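Local coordinates for protein DR2417 (Deinococcus radiodurans, PDB 4XWW) that probably degrades and matures RNA as a 5'-3' exonuclease, and perhaps endonuclease, with a two-zinc active site of the metallo-beta-lactamase superfamily, working as a homodimer, at residues A[452-457]-A[466-471]; A[65-70]-A[94-99]; A[86-91]-A[401-406]. All blocks are in the same frame, centred on the assembly; numbering follows the deposited sequence.

Contact 1 (A[452-457]-A[466-471]); sequences AVYVDG and DVLLDR. With MN (manganese (II) ion), chain G.
Asp456, at the end of strand 452-456, and Arg471, on helix 465-477, meet head-on in a buried salt bridge that forms the polar half of this contact. With CG anti to the backbone N (chi1 -162°), the Asp456 carboxylate projects toward the helix, where the extended Arg471 chain arrives from the opposite direction. Both terminal nitrogens converge on a single oxygen: Arg471 NH1 and NH2 each lie 3.0 Å from Asp456 OD2. That oxygen sits close to the guanidinium plane, whereas the carboxylate is turned 82° away from it, and the two N-H groups come from opposite faces of the carboxylate.

The apolar half is tight. Leu468 CD1 presses obliquely on the Tyr454 ring, 3.4 Å from CE2, and also lies 4.0 Å from Tyr454 OH. The hydroxyl itself is hydrogen-bonded to Asp465, just before the helix segment. By contrast, the outer side of the helix, with Asp466 and Leu469, is solvent-exposed and takes no part. The strand is flanked in its sheet by strands 62-65 and 459-460.

Arg471 is gripped from several directions, since NH1 also bonds Met58 O and NE bonds Gly498 O of the second subunit. The contact thus joins the small three-stranded sheet to helix 465-477, beside the second subunit.

The carboxylate is divided between two positive partners. Asp456 OD1 binds the manganese ion at 2.2 Å, while OD2 takes the arginine; Gly59 O is a further ligand of the metal. This division would fix the rotation of the group, and the neighbouring charges would be expected to keep Asp456 ionised, coupling the metal site to the subunit interface.

Contact 2 (A[65-70]-A[94-99]); sequences PRIDYL and PYIFAR
Ile67 and Ile96 form an apolar contact between a helix start and a short neighbouring helix, in the part of the chain belonging to the metallo-beta-lactamase domain. Ile67 occupies the N-cap position of helix 68-72, and its CA lies 7.3 Å from that of Ile96 on helix 93-97. The side chains cross obliquely, CG2 of Ile67 resting 3.9 Å from CG1 of Ile96. Ile67 holds CG1 between its backbone N and carbonyl carbon (chi1 57°), which places CG2 against Ile96 and carries CD1 on to the aliphatic base of Arg99, 4.1 Å from its CB.

In the alpha-beta/beta-alpha sandwich of the metallo-beta-lactamase fold, the two segments lie on either side of strand 77-82 in the sequence; helix 93-97 comes directly after the short metal-binding helix 87-90. Pro65 closes strand 62-65 just before the turn into helix 68-72. Its ring meets Ile96 at about a right angle, CD being 4.2 Å from Ile96 CD1, so the isoleucine is touched at its tip by the proline and nearer its base by Ile67. Pro65 also packs on Ile34 and Leu70 on Val36, both of strand 34-39. At the exposed margin the Arg99 chain bends at chi3 (59°), and its NH1 stays 6.7 Å from Asp68 OD1, too far for a salt bridge, so any attraction is probably weak.

Contact 3 (A[86-91]-A[401-406]); sequences HEDHIG and PWHGEP. With ZN (zinc ion), chain F; ZN (zinc ion), chain E; nucleotides of chain C.
Asp88 turns its CG between the backbone N and carbonyl carbon (chi1 68°), while His403, on a backbone of positive phi, places CG anti to its N (chi1 -158°); these torsions bring both side chains to one zinc ion. His84, His86, Asp88 and His89 make up the HxHxDH motif of the metallo-beta-lactamase fold, and His403 arrives from just beyond strand 398-402. Asp88 OD2, His89 NE2 and His403 NE2 each bind this zinc at 2.2 Å. The metal draws Asp88 OD2 to 3.2 Å from His403 NE2, close without hydrogen bonding.

The His89 and His403 rings approach rim to rim, their planes 11° apart, and neither lies over the other. Trp402 lies beside this pair: its CH2 meets His89 CE1 edge to edge at 3.9 Å, while His403 CB sits over one indole face, toward its rim. His89 ND1 is hydrogen-bonded to Asp47, a second-shell carboxylate that, with the metal, fixes the ring's rotation.

His86 ND1 binds the other zinc, together with His84 and His153. One face of the His86 ring carries U3 O5' of the bound RNA over its centre, and the first turn of helix 87-90 holds the next phosphate through Glu87 N, 2.6 Å from U4 OP2 in an almost straight bond. Between the metals a water lies 2.0 Å from the zinc of Asp88 and 1.9 Å from that of His86, and donates a hydrogen bond to U3 OP2 at 2.8 Å.

Contact 3 lies in the two-zinc active site. Contacts 2 and 3 interleave along the chain, 94-99 following closely on 86-91; their centres lie 17 Å apart, and the side chain of Pro65 is about 12 Å from a zinc ion. Contact 1 touches contact 2, with Val453 CG2 3.6 Å from Arg66 CG just past strand 62-65, and Val455 packed on Tyr95 of helix 93-97. Contacts 1 and 3 do not touch, their nearest atoms being about 8 Å apart, yet both reach the second subunit, while contact 2 lies within its own chain. The manganese of contact 1 is about 24 Å from the zinc held by His403.

Contact 1 (A[452-457]-A[466-471])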
loop_
_atom_site.group_PDB
_atom_site.type_symbol
_atom_site.label_atom_id
_atom_site.label_comp_id
_atom_site.label_asym_id
_atom_site.label_seq_id
_atom_site.Cartn_x
_atom_site.Cartn_y
_atom_site.Cartn_z
ATOM N N ALA A 452 -1.261 8.649 20.434
ATOM C CA ALA A 452 -1.619 9.455 19.281
ATOM C C ALA A 452 -2.843 10.327 19.545
ATOM O O ALA A 452 -3.768 9.927 20.251
ATOM C CB ALA A 452 -1.849 8.553 18.070
ATOM N N VAL A 453 -2.829 11.532 18.988
ATOM C CA VAL A 453 -4.004 12.395 18.973
ATOM C C VAL A 453 -4.313 12.719 17.514
ATOM O O VAL A 453 -3.442 13.212 16.797
ATOM C CB VAL A 453 -3.791 13.699 19.753
ATOM C CG1 VAL A 453 -5.052 14.566 19.690
ATOM C CG2 VAL A 453 -3.417 13.416 21.212
ATOM N N TYR A 454 -5.528 12.408 17.058
ATOM C CA TYR A 454 -5.867 12.637 15.658
ATOM C C TYR A 454 -6.346 14.055 15.390
ATOM O O TYR A 454 -7.081 14.638 16.179
ATOM C CB TYR A 454 -6.942 11.650 15.191
ATOM C CG TYR A 454 -6.567 10.203 15.407
ATOM C CD1 TYR A 454 -5.264 9.768 15.216
ATOM C CD2 TYR A 454 -7.512 9.277 15.818
ATOM C CE1 TYR A 454 -4.911 8.447 15.416
ATOM C CE2 TYR A 454 -7.172 7.956 16.017
ATOM C CZ TYR A 454 -5.870 7.546 15.818
ATOM O OH TYR A 454 -5.537 6.227 16.022
ATOM N N VAL A 455 -5.915 14.595 14.258
ATOM C CA VAL A 455 -6.417 15.866 13.756
ATOM C C VAL A 455 -7.239 15.610 12.493
ATOM O O VAL A 455 -6.766 14.981 11.552
ATOM C CB VAL A 455 -5.275 16.844 13.447
ATOM C CG1 VAL A 455 -5.823 18.153 12.898
ATOM C CG2 VAL A 455 -4.449 17.101 14.702
ATOM N N ASP A 456 -8.474 16.091 12.496
ATOM C CA ASP A 456 -9.393 15.888 11.382
ATOM C C ASP A 456 -10.150 17.184 11.165
ATOM O O ASP A 456 -11.043 17.513 11.930
ATOM C CB ASP A 456 -10.356 14.746 11.686
ATOM C CG ASP A 456 -11.031 14.193 10.441
ATOM O OD1 ASP A 456 -10.904 14.797 9.357
ATOM O OD2 ASP A 456 -11.710 13.162 10.570
ATOM N N GLY A 457 -9.763 17.937 10.143
ATOM C CA GLY A 457 -10.319 19.259 9.949
ATOM C C GLY A 457 -9.814 20.190 11.035
ATOM O O GLY A 457 -8.609 20.314 11.251
ATOM N N ASP A 466 -12.493 4.698 18.401
ATOM C CA ASP A 466 -13.872 4.219 18.345
ATOM C C ASP A 466 -14.582 4.784 17.121
ATOM O O ASP A 466 -15.305 4.071 16.425
ATOM C CB ASP A 466 -14.631 4.591 19.621
ATOM C CG ASP A 466 -14.230 3.735 20.813
ATOM O OD1 ASP A 466 -13.588 2.684 20.608
ATOM O OD2 ASP A 466 -14.570 4.106 21.954
ATOM N N VAL A 467 -14.365 6.069 16.859
ATOM C CA VAL A 467 -14.920 6.725 15.680
ATOM C C VAL A 467 -14.375 6.093 14.393
ATOM O O VAL A 467 -15.122 5.856 13.436
ATOM C CB VAL A 467 -14.605 8.237 15.679
ATOM C CG1 VAL A 467 -15.087 8.887 14.393
ATOM C CG2 VAL A 467 -15.205 8.924 16.902
ATOM N N LEU A 468 -13.072 5.822 14.374
ATOM C CA LEU A 468 -12.433 5.227 13.202
ATOM C C LEU A 468 -12.980 3.837 12.888
ATOM O O LEU A 468 -13.183 3.488 11.725
ATOM C CB LEU A 468 -10.921 5.135 13.394
ATOM C CG LEU A 468 -10.158 6.450 13.471
ATOM C CD1 LEU A 468 -8.667 6.159 13.489
ATOM C CD2 LEU A 468 -10.519 7.344 12.298
ATOM N N LEU A 469 -13.185 3.043 13.934
ATOM C CA LEU A 469 -13.681 1.680 13.792
ATOM C C LEU A 469 -15.040 1.686 13.111
ATOM O O LEU A 469 -15.331 0.839 12.263
ATOM C CB LEU A 469 -13.760 0.998 15.159
ATOM C CG LEU A 469 -14.293 -0.433 15.255
ATOM C CD1 LEU A 469 -13.687 -1.118 16.466
ATOM C CD2 LEU A 469 -15.816 -0.464 15.350
ATOM N N ASP A 470 -15.869 2.646 13.496
ATOM C CA ASP A 470 -17.153 2.848 12.852
ATOM C C ASP A 470 -16.940 3.179 11.377
ATOM O O ASP A 470 -17.624 2.630 10.515
ATOM C CB ASP A 470 -17.948 3.957 13.552
ATOM C CG ASP A 470 -18.411 3.557 14.952
ATOM O OD1 ASP A 470 -18.296 2.364 15.308
ATOM O OD2 ASP A 470 -18.901 4.433 15.693
ATOM N N ARG A 471 -15.981 4.057 11.086
ATOM C CA ARG A 471 -15.647 4.393 9.697
ATOM C C ARG A 471 -15.254 3.154 8.883
ATOM O O ARG A 471 -15.679 3.009 7.727
ATOM C CB ARG A 471 -14.522 5.442 9.642
ATOM C CG ARG A 471 -14.992 6.860 9.981
ATOM C CD ARG A 471 -13.862 7.888 9.921
ATOM N NE ARG A 471 -14.319 9.189 10.412
ATOM C CZ ARG A 471 -13.544 10.259 10.550
ATOM N NH1 ARG A 471 -12.258 10.200 10.233
ATOM N NH2 ARG A 471 -14.063 11.393 11.008
HETATM MN MN MN G . -11.113 14.623 7.184
#

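Contact 2 (A[65-70]-A[94-99])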
loop_
_atom_site.group_PDB
_atom_site.type_symbol
_atom_site.label_atom_id
_atom_site.label_comp_id
_atom_site.label_asym_id
_atom_site.label_seq_id
_atom_site.Cartn_x
_atom_site.Cartn_y
_atom_site.Cartn_z
ATOM N N PRO A 65 1.482 14.071 18.907
ATOM C CA PRO A 65 1.703 13.248 20.100
ATOM C C PRO A 65 0.821 13.635 21.266
ATOM O O PRO A 65 0.468 14.808 21.418
ATOM C CB PRO A 65 3.184 13.505 20.453
ATOM C CG PRO A 65 3.767 14.262 19.312
ATOM C CD PRO A 65 2.620 14.959 18.625
ATOM N N ARG A 66 0.459 12.648 22.078
ATOM C CA ARG A 66 -0.116 12.908 23.393
ATOM C C ARG A 66 0.938 13.574 24.258
ATOM O O ARG A 66 2.054 13.084 24.347
ATOM C CB ARG A 66 -0.598 11.611 24.047
ATOM C CG ARG A 66 -2.000 11.163 23.611
ATOM C CD ARG A 66 -2.913 10.991 24.833
ATOM N NE ARG A 66 -2.790 9.648 25.390
ATOM C CZ ARG A 66 -3.016 9.326 26.658
ATOM N NH1 ARG A 66 -2.869 8.067 27.050
ATOM N NH2 ARG A 66 -3.382 10.249 27.535
ATOM N N ILE A 67 0.588 14.681 24.904
ATOM C CA ILE A 67 1.574 15.396 25.711
ATOM C C ILE A 67 1.167 15.466 27.172
ATOM O O ILE A 67 1.611 16.366 27.900
ATOM C CB ILE A 67 1.831 16.828 25.183
ATOM C CG1 ILE A 67 0.537 17.639 25.133
ATOM C CG2 ILE A 67 2.544 16.781 23.825
ATOM C CD1 ILE A 67 0.772 19.142 24.981
ATOM N N ASP A 68 0.342 14.508 27.604
ATOM C CA ASP A 68 -0.047 14.393 29.014
ATOM C C ASP A 68 1.142 14.593 29.945
ATOM O O ASP A 68 1.043 15.303 30.951
ATOM C CB ASP A 68 -0.667 13.026 29.315
ATOM C CG ASP A 68 -1.849 12.706 28.429
ATOM O OD1 ASP A 68 -1.768 12.957 27.210
ATOM O OD2 ASP A 68 -2.860 12.189 28.953
ATOM N N TYR A 69 2.263 13.960 29.611
ATOM C CA TYR A 69 3.444 14.045 30.469
ATOM C C TYR A 69 3.945 15.482 30.607
ATOM O O TYR A 69 4.249 15.930 31.714
ATOM C CB TYR A 69 4.570 13.154 29.939
ATOM C CG TYR A 69 5.800 13.169 30.825
ATOM C CD1 TYR A 69 5.909 12.319 31.918
ATOM C CD2 TYR A 69 6.845 14.045 30.573
ATOM C CE1 TYR A 69 7.034 12.345 32.733
ATOM C CE2 TYR A 69 7.960 14.068 31.358
ATOM C CZ TYR A 69 8.059 13.220 32.437
ATOM O OH TYR A 69 9.188 13.273 33.233
ATOM N N LEU A 70 4.033 16.195 29.488
ATOM C CA LEU A 70 4.528 17.574 29.490
ATOM C C LEU A 70 3.594 18.514 30.228
ATOM O O LEU A 70 4.042 19.456 30.883
ATOM C CB LEU A 70 4.747 18.068 28.053
ATOM C CG LEU A 70 5.793 17.274 27.269
ATOM C CD1 LEU A 70 5.999 17.831 25.865
ATOM C CD2 LEU A 70 7.085 17.294 28.037
ATOM N N PRO A 94 2.649 23.587 16.579
ATOM C CA PRO A 94 1.490 24.462 16.808
ATOM C C PRO A 94 0.536 23.916 17.870
ATOM O O PRO A 94 0.052 24.653 18.728
ATOM C CB PRO A 94 0.799 24.488 15.438
ATOM C CG PRO A 94 1.875 24.215 14.476
ATOM C CD PRO A 94 2.797 23.252 15.147
ATOM N N TYR A 95 0.292 22.613 17.811
ATOM C CA TYR A 95 -0.594 21.948 18.760
ATOM C C TYR A 95 0.020 21.843 20.154
ATOM O O TYR A 95 -0.654 22.080 21.156
ATOM C CB TYR A 95 -0.964 20.564 18.227
ATOM C CG TYR A 95 -1.510 20.634 16.818
ATOM C CD1 TYR A 95 -0.658 20.564 15.718
ATOM C CD2 TYR A 95 -2.871 20.815 16.585
ATOM C CE1 TYR A 95 -1.154 20.645 14.426
ATOM C CE2 TYR A 95 -3.371 20.899 15.296
ATOM C CZ TYR A 95 -2.508 20.812 14.222
ATOM O OH TYR A 95 -2.996 20.890 12.938
ATOM N N ILE A 96 1.305 21.512 20.208
ATOM C CA ILE A 96 2.025 21.374 21.472
ATOM C C ILE A 96 2.291 22.742 22.137
ATOM O O ILE A 96 1.966 22.932 23.320
ATOM C CB ILE A 96 3.365 20.600 21.255
ATOM C CG1 ILE A 96 3.093 19.175 20.742
ATOM C CG2 ILE A 96 4.216 20.617 22.545
ATOM C CD1 ILE A 96 4.287 18.485 20.117
ATOM N N PHE A 97 2.864 23.696 21.400
ATOM C CA PHE A 97 3.227 24.987 22.006
ATOM C C PHE A 97 2.000 25.749 22.524
ATOM O O PHE A 97 2.102 26.492 23.494
ATOM C CB PHE A 97 3.997 25.886 21.023
ATOM C CG PHE A 97 5.427 25.460 20.770
ATOM C CD1 PHE A 97 6.072 24.560 21.608
ATOM C CD2 PHE A 97 6.131 25.986 19.695
ATOM C CE1 PHE A 97 7.390 24.177 21.370
ATOM C CE2 PHE A 97 7.451 25.607 19.443
ATOM C CZ PHE A 97 8.085 24.704 20.289
ATOM N N ALA A 98 0.841 25.567 21.890
ATOM C CA ALA A 98 -0.365 26.288 22.317
ATOM C C ALA A 98 -0.814 25.881 23.719
ATOM O O ALA A 98 -1.496 26.647 24.405
ATOM C CB ALA A 98 -1.499 26.072 21.322
ATOM N N ARG A 99 -0.414 24.689 24.151
ATOM C CA ARG A 99 -0.878 24.159 25.428
ATOM C C ARG A 99 0.164 24.250 26.551
ATOM O O ARG A 99 -0.104 23.843 27.681
ATOM C CB ARG A 99 -1.323 22.706 25.246
ATOM C CG ARG A 99 -2.410 22.529 24.191
ATOM C CD ARG A 99 -3.146 21.214 24.382
ATOM N NE ARG A 99 -3.769 21.149 25.703
ATOM C CZ ARG A 99 -4.307 20.054 26.231
ATOM N NH1 ARG A 99 -4.302 18.914 25.553
ATOM N NH2 ARG A 99 -4.844 20.100 27.444
#

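Contact 3 (A[86-91]-A[401-406])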
loop_
_atom_site.group_PDB
_atom_site.type_symbol
_atom_site.label_atom_id
_atom_site.label_comp_id
_atom_site.label_asym_id
_atom_site.label_seq_id
_atom_site.Cartn_x
_atom_site.Cartn_y
_atom_site.Cartn_z
ATOM N N HIS A 86 11.849 19.138 8.989
ATOM C CA HIS A 86 10.907 18.134 8.432
ATOM C C HIS A 86 9.633 18.067 9.266
ATOM O O HIS A 86 9.664 18.250 10.481
ATOM C CB HIS A 86 11.538 16.735 8.356
ATOM C CG HIS A 86 12.337 16.500 7.120
ATOM N ND1 HIS A 86 13.420 15.650 7.080
ATOM C CD2 HIS A 86 12.220 17.011 5.869
ATOM C CE1 HIS A 86 13.935 15.641 5.865
ATOM N NE2 HIS A 86 13.212 16.450 5.107
ATOM N N GLU A 87 8.509 17.766 8.616
ATOM C CA GLU A 87 7.225 17.728 9.293
ATOM C C GLU A 87 7.147 16.685 10.393
ATOM O O GLU A 87 6.402 16.877 11.337
ATOM C CB GLU A 87 6.095 17.485 8.283
ATOM C CG GLU A 87 5.779 18.715 7.432
ATOM C CD GLU A 87 5.032 19.803 8.161
ATOM O OE1 GLU A 87 4.585 19.585 9.300
ATOM O OE2 GLU A 87 4.888 20.890 7.577
ATOM N N ASP A 88 7.895 15.594 10.293
ATOM C CA ASP A 88 7.840 14.630 11.398
ATOM C C ASP A 88 8.751 15.028 12.560
ATOM O O ASP A 88 8.913 14.264 13.519
ATOM C CB ASP A 88 8.183 13.211 10.919
ATOM C CG ASP A 88 9.620 13.061 10.508
ATOM O OD1 ASP A 88 10.132 13.961 9.813
ATOM O OD2 ASP A 88 10.218 12.022 10.864
ATOM N N HIS A 89 9.310 16.244 12.501
ATOM C CA HIS A 89 9.998 16.802 13.660
ATOM C C HIS A 89 9.448 18.151 14.115
ATOM O O HIS A 89 9.626 18.502 15.270
ATOM C CB HIS A 89 11.503 16.905 13.376
ATOM C CG HIS A 89 12.125 15.574 13.078
ATOM N ND1 HIS A 89 12.882 14.887 14.007
ATOM C CD2 HIS A 89 12.046 14.774 11.991
ATOM C CE1 HIS A 89 13.277 13.743 13.479
ATOM N NE2 HIS A 89 12.785 13.649 12.258
ATOM N N ILE A 90 8.761 18.890 13.244
ATOM C CA ILE A 90 8.190 20.166 13.682
ATOM C C ILE A 90 6.686 20.322 13.499
ATOM O O ILE A 90 6.111 21.306 13.957
ATOM C CB ILE A 90 8.864 21.366 12.971
ATOM C CG1 ILE A 90 8.676 21.299 11.459
ATOM C CG2 ILE A 90 10.350 21.364 13.280
ATOM C CD1 ILE A 90 8.860 22.629 10.776
ATOM N N GLY A 91 6.046 19.357 12.849
ATOM C CA GLY A 91 4.647 19.514 12.486
ATOM C C GLY A 91 3.642 19.554 13.619
ATOM O O GLY A 91 2.532 20.061 13.448
ATOM N N PRO A 401 18.478 2.590 19.551
ATOM C CA PRO A 401 18.098 2.770 18.145
ATOM C C PRO A 401 16.719 3.424 18.065
ATOM O O PRO A 401 15.785 3.016 18.769
ATOM C CB PRO A 401 18.105 1.342 17.591
ATOM C CG PRO A 401 18.025 0.452 18.817
ATOM C CD PRO A 401 18.758 1.186 19.886
ATOM N N TRP A 402 16.596 4.415 17.188
ATOM C CA TRP A 402 15.502 5.376 17.230
ATOM C C TRP A 402 15.004 5.661 15.801
ATOM O O TRP A 402 15.628 5.199 14.846
ATOM C CB TRP A 402 16.010 6.642 17.981
ATOM C CG TRP A 402 15.285 7.910 17.687
ATOM C CD1 TRP A 402 14.149 8.369 18.299
ATOM C CD2 TRP A 402 15.655 8.901 16.730
ATOM N NE1 TRP A 402 13.771 9.565 17.751
ATOM C CE2 TRP A 402 14.680 9.916 16.783
ATOM C CE3 TRP A 402 16.721 9.031 15.828
ATOM C CZ2 TRP A 402 14.734 11.056 15.974
ATOM C CZ3 TRP A 402 16.765 10.161 14.994
ATOM C CH2 TRP A 402 15.771 11.152 15.081
ATOM N N HIS A 403 13.892 6.385 15.648
ATOM C CA HIS A 403 13.381 6.772 14.322
ATOM C C HIS A 403 13.221 5.538 13.416
ATOM O O HIS A 403 13.776 5.454 12.309
ATOM C CB HIS A 403 14.316 7.823 13.665
ATOM C CG HIS A 403 13.668 8.651 12.589
ATOM N ND1 HIS A 403 13.434 8.154 11.322
ATOM C CD2 HIS A 403 13.272 9.946 12.559
ATOM C CE1 HIS A 403 12.897 9.099 10.570
ATOM N NE2 HIS A 403 12.776 10.193 11.294
ATOM N N GLY A 404 12.467 4.564 13.917
ATOM C CA GLY A 404 12.221 3.351 13.167
ATOM C C GLY A 404 11.128 2.551 13.822
ATOM O O GLY A 404 10.899 2.673 15.018
ATOM N N GLU A 405 10.461 1.723 13.022
ATOM C CA GLU A 405 9.530 0.731 13.548
ATOM C C GLU A 405 10.363 -0.356 14.220
ATOM O O GLU A 405 11.561 -0.400 14.020
ATOM C CB GLU A 405 8.673 0.176 12.418
ATOM C CG GLU A 405 7.775 1.247 11.809
ATOM C CD GLU A 405 7.115 0.816 10.510
ATOM O OE1 GLU A 405 7.512 -0.221 9.943
ATOM O OE2 GLU A 405 6.190 1.529 10.072
ATOM N N PRO A 406 9.737 -1.254 14.996
ATOM C CA PRO A 406 10.567 -2.272 15.655
ATOM C C PRO A 406 11.482 -3.041 14.688
ATOM O O PRO A 406 12.636 -3.310 15.061
ATOM C CB PRO A 406 9.521 -3.177 16.312
ATOM C CG PRO A 406 8.395 -2.182 16.671
ATOM C CD PRO A 406 8.323 -1.352 15.406
HETATM ZN ZN ZN F . 12.405 12.235 10.660
HETATM ZN ZN ZN E . 14.226 14.389 8.550
ATOM P P U C 4 8.643 17.473 4.602
ATOM O OP1 U C 4 9.649 18.211 3.806
ATOM O OP2 U C 4 8.784 17.391 6.073
ATOM O "O5'" U C 4 7.232 18.107 4.225
ATOM C "C5'" U C 4 6.003 17.427 4.518
ATOM C "C4'" U C 4 5.471 16.747 3.280
ATOM O "O4'" U C 4 4.510 15.732 3.684
ATOM C "C3'" U C 4 4.731 17.646 2.290
ATOM O "O3'" U C 4 5.619 18.215 1.327
ATOM C "C2'" U C 4 3.655 16.712 1.748
ATOM O "O2'" U C 4 4.123 15.769 0.808
ATOM C "C1'" U C 4 3.285 15.945 3.012
ATOM N N1 U C 4 2.396 16.696 3.909
ATOM C C2 U C 4 1.055 16.368 3.905
ATOM O O2 U C 4 0.590 15.491 3.199
ATOM N N3 U C 4 0.280 17.105 4.764
ATOM C C4 U C 4 0.694 18.115 5.607
ATOM O O4 U C 4 -0.131 18.685 6.321
ATOM C C5 U C 4 2.096 18.395 5.551
ATOM C C6 U C 4 2.880 17.693 4.725
ATOM P P U C 3 11.590 11.921 6.423
ATOM O OP1 U C 3 13.006 11.791 6.010
ATOM O OP2 U C 3 11.245 11.955 7.863
ATOM O "O5'" U C 3 11.001 13.214 5.710
ATOM C "C5'" U C 3 10.988 13.312 4.278
ATOM C "C4'" U C 3 9.671 13.883 3.819
ATOM O "O4'" U C 3 8.701 12.808 3.681
ATOM C "C3'" U C 3 9.049 14.906 4.766
ATOM O "O3'" U C 3 8.536 15.999 4.022
ATOM C "C2'" U C 3 7.924 14.127 5.439
ATOM O "O2'" U C 3 6.841 14.937 5.853
ATOM C "C1'" U C 3 7.501 13.181 4.319
ATOM N N1 U C 3 6.835 11.969 4.809
ATOM C C2 U C 3 5.631 11.618 4.229
ATOM O O2 U C 3 5.119 12.259 3.329
ATOM N N3 U C 3 5.055 10.483 4.742
ATOM C C4 U C 3 5.543 9.682 5.752
ATOM O O4 U C 3 4.902 8.689 6.101
ATOM C C5 U C 3 6.788 10.115 6.303
ATOM C C6 U C 3 7.375 11.220 5.828
HETATM O O HOH W 1 13.585 12.723 9.091
#